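Local coordinates for putative N-acetylneuraminate lyase ([Ruminococcus] gnavus ATCC 29149, PDB 6RB7), which is a putative lyase of the dihydrodipicolinate synthetase family, an (alpha/beta)8-barrel protein that assembles as four chains, at residues E36-V41 / K106-A111; Q205-F210 / I220-D225; E226-G231 / E256-G261; G241-A246 / Y278-A283; P248-K253 / Y271-I276. All coordinates share one frame; numbering follows the deposited sequence.

Contact 1: residues E36-V41 / K106-A111; sequences EKYKGV and KLTVIA
T108 and Y38 meet at about a right angle, the threonine methyl CG2 approaching the tyrosine ring obliquely. T108 CG2 lies 3.7 Å from Y38 CE1. A little further along the strand, I110 extends its CD1 to 4.1 Å from Y38 CD1, so two residues of the same strand face support one ring. T108 is divided by its first torsion (chi1 -62°): OG1 lies beside its own backbone N and turns to K37, while CG2 is left for the tyrosine. The hydroxyl donates to the backbone carbonyl of K37, with T108 OG1 2.7 Å from K37 O and the donor tilted 28° from the carbonyl plane. Threonine suits the place because its branched CB carries a donor and a methyl side by side. The aliphatic start of K37 crosses T108, and its CG lies over one face of the Y38 ring, toward the rim; its amine continues to a salt bridge with D134, while Y38 OH bonds to D166. The short 3-10 turn 36-38 lies at the N-terminal end of the barrel strands, packed between strand 108-112 and strand 219-222, whose I219 and F221 also touch Y38.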
# COMPACT_ATOMS: atom_id res chain seq x y z
N GLU A 36 4.12 9.41 35.76
CA GLU A 36 4.66 10.78 35.62
C GLU A 36 6.08 10.74 35.07
O GLU A 36 6.46 11.68 34.36
CB GLU A 36 4.61 11.50 36.97
CG GLU A 36 3.20 11.75 37.47
CD GLU A 36 2.33 12.52 36.49
OE1 GLU A 36 2.73 13.63 36.06
OE2 GLU A 36 1.26 11.98 36.11
N LYS A 37 6.87 9.74 35.42
CA LYS A 37 8.30 9.71 35.02
C LYS A 37 8.42 9.55 33.50
O LYS A 37 9.53 9.72 32.96
CB LYS A 37 9.05 8.63 35.76
CG LYS A 37 8.69 7.20 35.43
CD LYS A 37 9.59 6.28 36.25
CE LYS A 37 9.17 4.87 36.23
NZ LYS A 37 10.05 4.11 37.15
N TYR A 38 7.34 9.18 32.81
CA TYR A 38 7.39 8.99 31.34
C TYR A 38 6.85 10.21 30.60
O TYR A 38 6.90 10.19 29.35
CB TYR A 38 6.59 7.74 30.96
CG TYR A 38 7.15 6.50 31.58
CD1 TYR A 38 8.35 5.97 31.11
CD2 TYR A 38 6.50 5.83 32.61
CE1 TYR A 38 8.87 4.81 31.63
CE2 TYR A 38 7.04 4.68 33.15
CZ TYR A 38 8.23 4.16 32.66
OH TYR A 38 8.76 3.02 33.18
N LYS A 39 6.31 11.19 31.31
CA LYS A 39 5.61 12.32 30.67
C LYS A 39 6.62 13.43 30.44
O LYS A 39 6.91 14.21 31.37
CB LYS A 39 4.48 12.83 31.57
CG LYS A 39 3.38 11.83 31.77
CD LYS A 39 2.25 12.34 32.57
CE LYS A 39 1.21 11.29 32.86
NZ LYS A 39 0.08 11.93 33.58
N GLY A 40 6.87 13.67 29.20
CA GLY A 40 7.79 14.75 28.80
C GLY A 40 8.55 14.31 27.58
O GLY A 40 8.05 13.46 26.81
N VAL A 41 9.70 14.91 27.40
CA VAL A 41 10.51 14.76 26.17
C VAL A 41 11.58 13.70 26.46
O VAL A 41 12.41 13.86 27.35
CB VAL A 41 11.13 16.11 25.82
CG1 VAL A 41 12.18 15.98 24.74
CG2 VAL A 41 10.04 17.13 25.46
N LYS A 106 19.24 10.53 36.87
CA LYS A 106 18.69 11.82 36.45
C LYS A 106 17.77 11.66 35.24
O LYS A 106 17.18 12.65 34.82
CB LYS A 106 19.85 12.77 36.18
CG LYS A 106 20.55 13.19 37.48
CD LYS A 106 21.72 14.10 37.27
CE LYS A 106 22.66 14.17 38.45
NZ LYS A 106 21.98 14.64 39.68
N LEU A 107 17.73 10.47 34.64
CA LEU A 107 16.97 10.22 33.39
C LEU A 107 16.05 9.04 33.62
O LEU A 107 16.51 8.01 34.11
CB LEU A 107 17.90 9.91 32.22
CG LEU A 107 18.80 11.05 31.77
CD1 LEU A 107 19.90 10.53 30.90
CD2 LEU A 107 17.97 12.11 31.02
N THR A 108 14.83 9.14 33.11
CA THR A 108 14.00 7.94 32.91
C THR A 108 14.67 7.17 31.77
O THR A 108 14.98 7.79 30.74
CB THR A 108 12.56 8.30 32.59
OG1 THR A 108 12.02 9.03 33.70
CG2 THR A 108 11.70 7.09 32.30
N VAL A 109 14.91 5.88 31.93
CA VAL A 109 15.60 5.10 30.89
C VAL A 109 14.64 4.05 30.37
O VAL A 109 14.19 3.17 31.16
CB VAL A 109 16.93 4.49 31.37
CG1 VAL A 109 17.55 3.63 30.28
CG2 VAL A 109 17.88 5.58 31.82
N ILE A 110 14.35 4.12 29.07
CA ILE A 110 13.56 3.09 28.37
C ILE A 110 14.53 2.38 27.44
O ILE A 110 15.13 3.05 26.57
CB ILE A 110 12.40 3.71 27.59
CG1 ILE A 110 11.47 4.56 28.47
CG2 ILE A 110 11.65 2.62 26.83
CD1 ILE A 110 10.43 5.33 27.69
N ALA A 111 14.73 1.09 27.63
CA ALA A 111 15.66 0.28 26.81
C ALA A 111 14.86 -0.54 25.80
O ALA A 111 14.11 -1.41 26.18
CB ALA A 111 16.50 -0.61 27.67

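Contact 2: residues Q205-F210 / I220-D225; sequences QDIQMF and IFNGPD
A beta-alpha-beta unit of the barrel, strand 194-199, helix 204-214 and strand 219-222, is packed together here through I207 and F210 on the helix and I220 and N222 on the returning strand. The short helix and strand segments run antiparallel, at 166°, with their axes 9.3 Å apart, as expected where a helix covers the outside of a parallel barrel. I207 and I220 slide past each other in opposite directions, and their CG2 methyls are 4.0 Å apart. Branched residues suit both positions: each gives a compact methyl to the partner and sends its longer arm to a second neighbour. From I220 that arm reaches the next helical turn, where CD1 lies 3.7 Å from F210 CB. Its second torsion (chi2 -57°) folds CD1 back rather than extending it. F210 therefore meets the strand with the root of its side chain, while its ring goes on to an edge-to-face contact with F185. The arm of I207 ends in CD1, 3.6 Å from N222 OD1, and the same methyl also packs on G231. V197 and N199 of the preceding strand touch I220 and I207 respectively, completing the unit. Asparagine at the strand end combines this contact with a bond to the following turn. N222 ND2 donates to P224 O over 2.9 Å; the acceptor lies near the plane of the amide, yet the donor stands well above the carbonyl plane, 65° out of it.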
# COMPACT_ATOMS: atom_id res chain seq x y z
N GLN A 205 -5.12 9.79 14.85
CA GLN A 205 -6.28 8.99 15.24
C GLN A 205 -5.78 7.77 16.00
O GLN A 205 -6.51 7.31 16.90
CB GLN A 205 -7.14 8.63 14.03
CG GLN A 205 -8.40 7.90 14.44
CD GLN A 205 -9.29 7.63 13.25
OE1 GLN A 205 -9.21 8.32 12.22
NE2 GLN A 205 -10.25 6.75 13.44
N ASP A 206 -4.65 7.16 15.61
CA ASP A 206 -4.20 5.93 16.28
C ASP A 206 -3.86 6.24 17.74
O ASP A 206 -4.20 5.42 18.63
CB ASP A 206 -2.99 5.33 15.56
CG ASP A 206 -3.34 4.69 14.22
OD1 ASP A 206 -4.56 4.49 13.96
OD2 ASP A 206 -2.39 4.31 13.47
N ILE A 207 -3.24 7.39 18.01
CA ILE A 207 -2.96 7.84 19.39
C ILE A 207 -4.28 7.94 20.16
O ILE A 207 -4.42 7.40 21.26
CB ILE A 207 -2.17 9.15 19.38
CG1 ILE A 207 -0.77 8.90 18.84
CG2 ILE A 207 -2.15 9.76 20.77
CD1 ILE A 207 0.04 10.15 18.61
N GLN A 208 -5.26 8.64 19.58
CA GLN A 208 -6.57 8.84 20.21
C GLN A 208 -7.23 7.51 20.51
O GLN A 208 -7.80 7.33 21.60
CB GLN A 208 -7.42 9.71 19.27
CG GLN A 208 -8.73 10.14 19.88
CD GLN A 208 -9.83 9.11 19.82
OE1 GLN A 208 -10.01 8.39 18.81
NE2 GLN A 208 -10.64 9.08 20.88
N MET A 209 -7.20 6.56 19.58
CA MET A 209 -7.92 5.28 19.77
C MET A 209 -7.20 4.47 20.85
O MET A 209 -7.90 3.82 21.67
CB MET A 209 -8.04 4.52 18.45
CG MET A 209 -9.01 5.23 17.52
SD MET A 209 -9.33 4.31 16.01
CE MET A 209 -7.70 4.14 15.32
N PHE A 210 -5.88 4.43 20.82
CA PHE A 210 -5.13 3.64 21.84
C PHE A 210 -5.44 4.25 23.23
O PHE A 210 -5.67 3.51 24.20
CB PHE A 210 -3.64 3.64 21.57
CG PHE A 210 -3.17 2.85 20.38
CD1 PHE A 210 -3.74 1.64 20.04
CD2 PHE A 210 -2.13 3.32 19.61
CE1 PHE A 210 -3.28 0.93 18.95
CE2 PHE A 210 -1.65 2.58 18.55
CZ PHE A 210 -2.26 1.43 18.18
N ILE A 220 0.56 6.94 26.04
CA ILE A 220 0.92 6.89 24.61
C ILE A 220 2.03 7.92 24.37
O ILE A 220 1.90 9.08 24.84
CB ILE A 220 -0.27 7.13 23.67
CG1 ILE A 220 -1.51 6.35 24.12
CG2 ILE A 220 0.16 6.81 22.26
CD1 ILE A 220 -1.32 4.85 24.24
N PHE A 221 3.09 7.50 23.73
CA PHE A 221 4.19 8.40 23.35
C PHE A 221 4.05 8.80 21.89
O PHE A 221 3.83 7.93 21.02
CB PHE A 221 5.56 7.79 23.52
CG PHE A 221 5.88 7.22 24.89
CD1 PHE A 221 5.45 5.96 25.24
CD2 PHE A 221 6.58 7.98 25.82
CE1 PHE A 221 5.80 5.42 26.47
CE2 PHE A 221 6.87 7.46 27.06
CZ PHE A 221 6.47 6.19 27.38
N ASN A 222 4.12 10.09 21.60
CA ASN A 222 4.11 10.54 20.19
C ASN A 222 5.46 10.18 19.55
O ASN A 222 6.52 10.67 20.03
CB ASN A 222 3.90 12.03 20.11
CG ASN A 222 3.83 12.50 18.67
OD1 ASN A 222 2.76 12.46 18.10
ND2 ASN A 222 4.97 12.89 18.08
N GLY A 223 5.44 9.44 18.46
CA GLY A 223 6.62 9.03 17.69
C GLY A 223 6.97 9.95 16.54
O GLY A 223 8.16 10.15 16.29
N PRO A 224 6.04 10.42 15.68
CA PRO A 224 6.40 11.27 14.52
C PRO A 224 6.72 12.69 14.98
O PRO A 224 5.82 13.46 15.37
CB PRO A 224 5.15 11.24 13.62
CG PRO A 224 4.41 9.99 14.08
CD PRO A 224 4.64 10.00 15.59
N ASP A 225 8.01 13.05 14.96
CA ASP A 225 8.45 14.34 15.56
C ASP A 225 7.74 15.52 14.87
O ASP A 225 7.47 16.55 15.53
CB ASP A 225 9.95 14.49 15.42
CG ASP A 225 10.78 13.35 16.02
OD1 ASP A 225 10.20 12.36 16.51
OD2 ASP A 225 12.03 13.50 16.04

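Contact 3: residues E226-G231 / E256-G261; sequences EQFMSG and ECINAG. With BCN (bicine), chain I.
I258 carries this contact, reaching from helix 248-259 toward M229 and F228 on the first turn of helix 228-234. Its CB points at the opposing helix. From there CG2 lies anti to the backbone N, whereas CG1 takes the place beside that N (chi1 -68°) and leads, nearly extended at chi2 157°, to CD1. That terminal methyl does the touching. CD1 stands 3.7 Å from M229 CA, pressed against the root of the methionine. The same methyl is 3.8 Å from F228 CE1, at the edge of the phenylalanine ring and in its plane. Isoleucine suits the place because its unbranched arm can fill the angle between a backbone and a ring. These are successive outer helices of the (alpha/beta)8 barrel, joined through strand 238-241. Q227 occupies the N-cap position of helix 228-234, and G231 N bonds to Q227 O at 2.9 Å. M229 continues to M263 and A266 of helix 263-281 and to V233 of the second subunit. Beyond I258, helix 248-259 ends in a Schellman motif with G261 at positive phi, a conformation glycine adopts easily; G261 N bonds to I258 O at 3.0 Å. Bicine lies against this helix end, its C3 3.4 Å from G261 O.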
# COMPACT_ATOMS: atom_id res chain seq x y z
N GLU A 226 7.51 15.40 13.57
CA GLU A 226 6.89 16.45 12.73
C GLU A 226 5.44 16.72 13.17
O GLU A 226 4.87 17.73 12.77
CB GLU A 226 6.88 15.99 11.27
CG GLU A 226 8.26 15.75 10.68
CD GLU A 226 8.85 14.34 10.86
OE1 GLU A 226 8.38 13.53 11.73
OE2 GLU A 226 9.78 13.99 10.08
N GLN A 227 4.87 15.84 13.95
CA GLN A 227 3.45 15.95 14.43
C GLN A 227 3.40 16.09 15.97
O GLN A 227 2.32 15.94 16.54
CB GLN A 227 2.68 14.73 13.95
CG GLN A 227 2.69 14.56 12.45
CD GLN A 227 1.82 13.43 11.92
OE1 GLN A 227 1.40 13.52 10.76
NE2 GLN A 227 1.52 12.38 12.72
N PHE A 228 4.52 16.39 16.62
CA PHE A 228 4.65 16.45 18.09
C PHE A 228 3.43 17.14 18.73
O PHE A 228 2.75 16.51 19.58
CB PHE A 228 5.97 17.12 18.45
CG PHE A 228 6.34 17.17 19.90
CD1 PHE A 228 5.67 18.01 20.78
CD2 PHE A 228 7.37 16.38 20.40
CE1 PHE A 228 6.05 18.07 22.12
CE2 PHE A 228 7.77 16.49 21.71
CZ PHE A 228 7.09 17.29 22.59
N MET A 229 3.13 18.36 18.32
CA MET A 229 2.10 19.14 19.04
C MET A 229 0.73 18.52 18.83
O MET A 229 -0.11 18.56 19.77
CB MET A 229 2.11 20.61 18.64
CG MET A 229 1.71 20.88 17.25
SD MET A 229 1.90 22.67 16.89
CE MET A 229 0.68 23.40 17.95
N SER A 230 0.49 17.93 17.66
CA SER A 230 -0.81 17.34 17.29
C SER A 230 -1.02 16.04 18.06
O SER A 230 -2.17 15.78 18.48
CB SER A 230 -0.85 17.12 15.81
OG SER A 230 -0.93 18.34 15.11
N GLY A 231 -0.00 15.19 18.17
CA GLY A 231 -0.13 13.94 18.94
C GLY A 231 -0.30 14.24 20.41
O GLY A 231 -1.08 13.54 21.08
N GLU A 256 6.53 22.84 26.79
CA GLU A 256 6.13 23.89 27.77
C GLU A 256 4.98 24.71 27.20
O GLU A 256 3.96 24.93 27.92
CB GLU A 256 7.34 24.77 28.09
CG GLU A 256 7.06 25.82 29.13
CD GLU A 256 8.19 26.84 29.21
OE1 GLU A 256 8.16 27.81 28.45
OE2 GLU A 256 9.16 26.57 29.91
N CYS A 257 5.05 25.11 25.94
CA CYS A 257 3.96 25.88 25.29
C CYS A 257 2.68 25.05 25.24
O CYS A 257 1.60 25.59 25.55
CB CYS A 257 4.32 26.34 23.90
SG CYS A 257 5.67 27.55 23.87
N ILE A 258 2.77 23.77 24.87
CA ILE A 258 1.56 22.92 24.80
C ILE A 258 0.92 22.82 26.19
O ILE A 258 -0.31 22.98 26.30
CB ILE A 258 1.90 21.54 24.23
CG1 ILE A 258 2.29 21.66 22.74
CG2 ILE A 258 0.77 20.54 24.45
CD1 ILE A 258 3.12 20.50 22.29
N ASN A 259 1.72 22.58 27.22
CA ASN A 259 1.17 22.39 28.59
C ASN A 259 0.54 23.69 29.07
O ASN A 259 -0.44 23.59 29.86
CB ASN A 259 2.21 21.85 29.55
CG ASN A 259 2.51 20.38 29.30
OD1 ASN A 259 1.60 19.64 28.92
ND2 ASN A 259 3.75 19.96 29.52
N ALA A 260 0.98 24.84 28.54
CA ALA A 260 0.43 26.16 28.94
C ALA A 260 -0.77 26.57 28.05
O ALA A 260 -1.35 27.63 28.31
CB ALA A 260 1.54 27.18 28.89
N GLY A 261 -1.14 25.77 27.06
CA GLY A 261 -2.22 26.11 26.12
C GLY A 261 -1.81 27.22 25.16
O GLY A 261 -2.70 27.85 24.57
N1 BCN I . -3.95 31.02 27.65
C1 BCN I . -5.16 30.62 28.43
C2 BCN I . -5.39 29.12 28.65
O21 BCN I . -4.69 28.32 28.00
O22 BCN I . -6.28 28.78 29.48
C3 BCN I . -3.92 30.55 26.25
C4 BCN I . -3.49 31.61 25.26
O4 BCN I . -4.31 31.58 24.10
C5 BCN I . -2.68 30.94 28.39
C6 BCN I . -1.96 32.27 28.45
O6 BCN I . -1.47 32.64 27.18

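Contact 4: residues G241-A246 / Y278-A283; sequences GGTYGA and YKMCSA
With its CG anti to the carbonyl carbon (chi1 -63°) and its chain bent at the sulfur (chi3 -63°), M280 reaches from helix 263-281 to the side chains of T243 and A246. T243 is turned so that its hydroxyl OG1 stands between the backbone N and the carbonyl carbon (chi1 67°), which leaves the methyl CG2 beside the backbone N and facing M280. The two methyls, T243 CG2 and M280 CE, approach obliquely to 4.1 Å. A246 presents its single methyl to the thioether, with A246 CB 4.4 Å from M280 SD. A flexible, unbranched methionine suits this task, since it can follow an uneven surface made of two small side chains. The surface belongs to the loop that follows strand 238-241 of the barrel and leads into helix 248-259; a 3-10 turn at 244-246 brings A246 alongside T243, with A246 N bonded to T243 O at 3.1 Å. The hydroxyl of T243 turns to D225 and Y251, so this residue combines polar and apolar contacts. M280 is also packed by I291 and I294 of helix 287-299 and by A324 of helix 317-335. Just past M280, S282 OG donates to K279 O over 2.7 Å, in the carbonyl plane and on a lone pair; S282 N bonds to the same oxygen.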
# COMPACT_ATOMS: atom_id res chain seq x y z
N GLY A 241 11.48 10.66 20.22
CA GLY A 241 11.76 11.15 18.87
C GLY A 241 13.23 11.03 18.49
O GLY A 241 14.11 11.29 19.32
N GLY A 242 13.46 10.67 17.24
CA GLY A 242 14.80 10.54 16.67
C GLY A 242 15.48 11.86 16.42
O GLY A 242 16.71 11.86 16.31
N THR A 243 14.75 12.98 16.28
CA THR A 243 15.42 14.27 15.95
C THR A 243 15.62 15.09 17.22
O THR A 243 16.28 16.12 17.15
CB THR A 243 14.65 15.10 14.92
OG1 THR A 243 13.42 15.56 15.49
CG2 THR A 243 14.41 14.34 13.65
N TYR A 244 15.11 14.64 18.36
CA TYR A 244 15.13 15.50 19.57
C TYR A 244 16.58 15.79 19.96
O TYR A 244 16.88 16.91 20.46
CB TYR A 244 14.43 14.86 20.77
CG TYR A 244 12.97 14.55 20.64
CD1 TYR A 244 12.19 14.89 19.55
CD2 TYR A 244 12.36 13.92 21.71
CE1 TYR A 244 10.84 14.54 19.51
CE2 TYR A 244 11.03 13.60 21.69
CZ TYR A 244 10.28 13.88 20.57
OH TYR A 244 8.95 13.47 20.51
N GLY A 245 17.47 14.83 19.82
CA GLY A 245 18.87 15.01 20.26
C GLY A 245 19.61 16.08 19.49
O GLY A 245 20.58 16.59 20.02
N ALA A 246 19.14 16.45 18.30
CA ALA A 246 19.74 17.57 17.53
C ALA A 246 19.41 18.92 18.17
O ALA A 246 20.09 19.90 17.88
CB ALA A 246 19.24 17.55 16.12
N TYR A 278 13.35 18.75 7.67
CA TYR A 278 13.32 18.61 6.21
C TYR A 278 14.72 18.93 5.65
O TYR A 278 15.20 18.18 4.74
CB TYR A 278 12.24 19.46 5.59
CG TYR A 278 10.85 19.23 6.16
CD1 TYR A 278 10.46 17.99 6.65
CD2 TYR A 278 9.97 20.28 6.30
CE1 TYR A 278 9.21 17.82 7.21
CE2 TYR A 278 8.70 20.11 6.83
CZ TYR A 278 8.32 18.88 7.29
OH TYR A 278 7.11 18.69 7.88
N LYS A 279 15.39 19.91 6.22
CA LYS A 279 16.77 20.23 5.77
C LYS A 279 17.71 19.04 6.06
O LYS A 279 18.47 18.63 5.18
CB LYS A 279 17.26 21.50 6.47
CG LYS A 279 18.68 21.93 6.07
CD LYS A 279 18.83 22.28 4.64
CE LYS A 279 17.97 23.44 4.20
NZ LYS A 279 18.41 23.89 2.85
N MET A 280 17.63 18.44 7.24
CA MET A 280 18.53 17.33 7.56
C MET A 280 18.24 16.15 6.63
O MET A 280 19.16 15.42 6.31
CB MET A 280 18.36 16.89 9.01
CG MET A 280 18.72 18.00 9.98
SD MET A 280 18.91 17.46 11.69
CE MET A 280 17.24 16.89 12.03
N CYS A 281 16.99 15.95 6.23
CA CYS A 281 16.62 14.79 5.38
C CYS A 281 16.95 15.04 3.92
O CYS A 281 16.83 14.08 3.12
CB CYS A 281 15.14 14.49 5.56
SG CYS A 281 14.77 13.77 7.18
N SER A 282 17.38 16.24 3.55
CA SER A 282 17.70 16.62 2.15
C SER A 282 19.11 16.16 1.75
O SER A 282 19.46 16.28 0.57
CB SER A 282 17.52 18.10 1.94
OG SER A 282 18.59 18.86 2.50
N ALA A 283 19.91 15.69 2.69
CA ALA A 283 21.28 15.22 2.45
C ALA A 283 21.28 13.89 1.69
O ALA A 283 20.31 13.11 1.77
CB ALA A 283 22.04 15.12 3.76

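Contact 5: residues P248-K253 / Y271-I276; sequences PELYLK and YACNEI
C273 meets L250 and Y251 together, one through apolar packing and the other through a sulfur-aromatic contact. The apolar group begins with L250, whose CB lies 3.8 Å from C273 SG; the same leucine reaches along the helix with CD1 to I276 CD1, 4.3 Å away. C273 and I276 are three residues apart and share one face of their helix, so L250 touches both, through CB and CD1. All of these side chains are buried; L250 and C273 have the closest CA atoms of the two segments, and a small cysteine fits there.

The aromatic contact belongs to Y251. C273 SG sits over one face of its ring, 4.2 Å from the centroid and 16° off the ring normal. The sulfur takes the position beside its own backbone N (chi1 -70°), which directs it to the ring, while C273 CB passes 3.9 Å from Y251 OH.

Polar bonds lead away from the packed face. Y251 OH pairs with T243 OG1; tyrosine thus supplies both a ring for the sulfur and a hydroxyl for T243. N274, on another side of its helix, gives its ND2 to E226 O and also to Q208 of the second subunit.

The short segments run roughly antiparallel, crossing at -149° with axes 10.7 Å apart. The second belongs to helix 263-281, which packs against helix 248-259, the last helix of the (alpha/beta)8 barrel, toward the C-terminal end of the strands; the pair is characteristic of this family, in which C-terminal helices are added to the barrel.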
# COMPACT_ATOMS: atom_id res chain seq x y z
N PRO A 248 17.29 19.53 21.61
CA PRO A 248 16.38 19.14 22.67
C PRO A 248 15.69 20.33 23.34
O PRO A 248 14.49 20.19 23.71
CB PRO A 248 17.26 18.35 23.65
CG PRO A 248 18.66 18.74 23.31
CD PRO A 248 18.68 19.11 21.85
N GLU A 249 16.37 21.47 23.41
CA GLU A 249 15.78 22.68 24.03
C GLU A 249 14.53 23.09 23.26
O GLU A 249 13.60 23.61 23.91
CB GLU A 249 16.73 23.87 24.03
CG GLU A 249 18.01 23.63 24.78
CD GLU A 249 19.17 23.15 23.91
OE1 GLU A 249 18.98 22.26 22.99
OE2 GLU A 249 20.29 23.70 24.14
N LEU A 250 14.50 22.91 21.94
CA LEU A 250 13.32 23.35 21.15
C LEU A 250 12.13 22.46 21.50
O LEU A 250 11.02 22.97 21.68
CB LEU A 250 13.61 23.31 19.65
CG LEU A 250 14.68 24.28 19.16
CD1 LEU A 250 14.87 24.17 17.67
CD2 LEU A 250 14.31 25.72 19.57
N TYR A 251 12.33 21.14 21.59
CA TYR A 251 11.20 20.26 21.96
C TYR A 251 10.78 20.51 23.41
O TYR A 251 9.58 20.38 23.70
CB TYR A 251 11.56 18.81 21.67
CG TYR A 251 11.62 18.49 20.20
CD1 TYR A 251 10.46 18.34 19.46
CD2 TYR A 251 12.84 18.39 19.52
CE1 TYR A 251 10.48 18.03 18.12
CE2 TYR A 251 12.88 18.10 18.16
CZ TYR A 251 11.69 17.92 17.46
OH TYR A 251 11.73 17.56 16.13
N LEU A 252 11.72 20.78 24.34
CA LEU A 252 11.31 21.12 25.72
C LEU A 252 10.45 22.38 25.72
O LEU A 252 9.42 22.40 26.43
CB LEU A 252 12.56 21.27 26.59
CG LEU A 252 13.25 19.95 26.94
CD1 LEU A 252 14.66 20.20 27.47
CD2 LEU A 252 12.40 19.13 27.91
N LYS A 253 10.84 23.37 24.94
CA LYS A 253 10.06 24.63 24.90
C LYS A 253 8.72 24.41 24.21
O LYS A 253 7.72 24.96 24.68
CB LYS A 253 10.88 25.72 24.21
CG LYS A 253 10.22 27.10 24.33
CD LYS A 253 10.28 27.62 25.74
CE LYS A 253 9.67 29.01 25.84
NZ LYS A 253 9.84 29.57 27.21
N TYR A 271 6.93 24.50 13.60
CA TYR A 271 7.26 24.80 12.19
C TYR A 271 8.78 24.94 12.03
O TYR A 271 9.32 24.50 11.03
CB TYR A 271 6.50 26.03 11.69
CG TYR A 271 5.10 25.75 11.22
CD1 TYR A 271 4.21 25.01 11.98
CD2 TYR A 271 4.63 26.28 10.04
CE1 TYR A 271 2.91 24.78 11.57
CE2 TYR A 271 3.34 26.05 9.60
CZ TYR A 271 2.48 25.29 10.36
OH TYR A 271 1.19 25.10 9.92
N ALA A 272 9.45 25.54 13.00
CA ALA A 272 10.92 25.69 12.94
C ALA A 272 11.58 24.31 13.05
O ALA A 272 12.52 24.07 12.27
CB ALA A 272 11.39 26.58 14.05
N CYS A 273 11.11 23.47 13.96
CA CYS A 273 11.64 22.10 14.09
C CYS A 273 11.45 21.37 12.76
O CYS A 273 12.38 20.69 12.29
CB CYS A 273 10.99 21.30 15.21
SG CYS A 273 11.47 21.94 16.84
N ASN A 274 10.25 21.44 12.18
CA ASN A 274 9.96 20.67 10.96
C ASN A 274 10.87 21.15 9.83
O ASN A 274 11.40 20.27 9.08
CB ASN A 274 8.48 20.70 10.60
CG ASN A 274 7.63 19.93 11.58
OD1 ASN A 274 8.13 19.51 12.64
ND2 ASN A 274 6.37 19.69 11.25
N GLU A 275 11.07 22.47 9.69
CA GLU A 275 11.97 23.00 8.64
C GLU A 275 13.37 22.41 8.80
O GLU A 275 14.01 22.06 7.79
CB GLU A 275 11.95 24.53 8.75
CG GLU A 275 12.70 25.25 7.67
CD GLU A 275 12.73 26.77 7.86
OE1 GLU A 275 12.89 27.29 9.04
OE2 GLU A 275 12.59 27.46 6.83
N ILE A 276 13.84 22.32 10.04
CA ILE A 276 15.17 21.73 10.33
C ILE A 276 15.15 20.26 9.92
O ILE A 276 16.10 19.78 9.29
CB ILE A 276 15.55 21.96 11.81
CG1 ILE A 276 15.83 23.44 12.05
CG2 ILE A 276 16.71 21.08 12.23
CD1 ILE A 276 15.69 23.87 13.46

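Overall arrangement
Along the chain contacts 1, 2 and 3 open in turn; contact 3 alternates with contacts 4 and 5, and contact 5 is nested inside the loop closed by contact 4. Contacts 1 and 2, with centres 17 Å apart, both reach the parallel sheet of the barrel. Contacts 3 and 5 share helix 248-259 and are 11 Å apart, while contacts 4 and 5 share helix 263-281 at 10 Å. D225, T243 and Y251 join contacts 2, 4 and 5 through a short polar chain. The set thus runs from barrel strands to the added C-terminal helices, and contacts 2, 3, 4 and 5 all touch the second subunit, linking the fold to its assembly, whereas contact 1 does not.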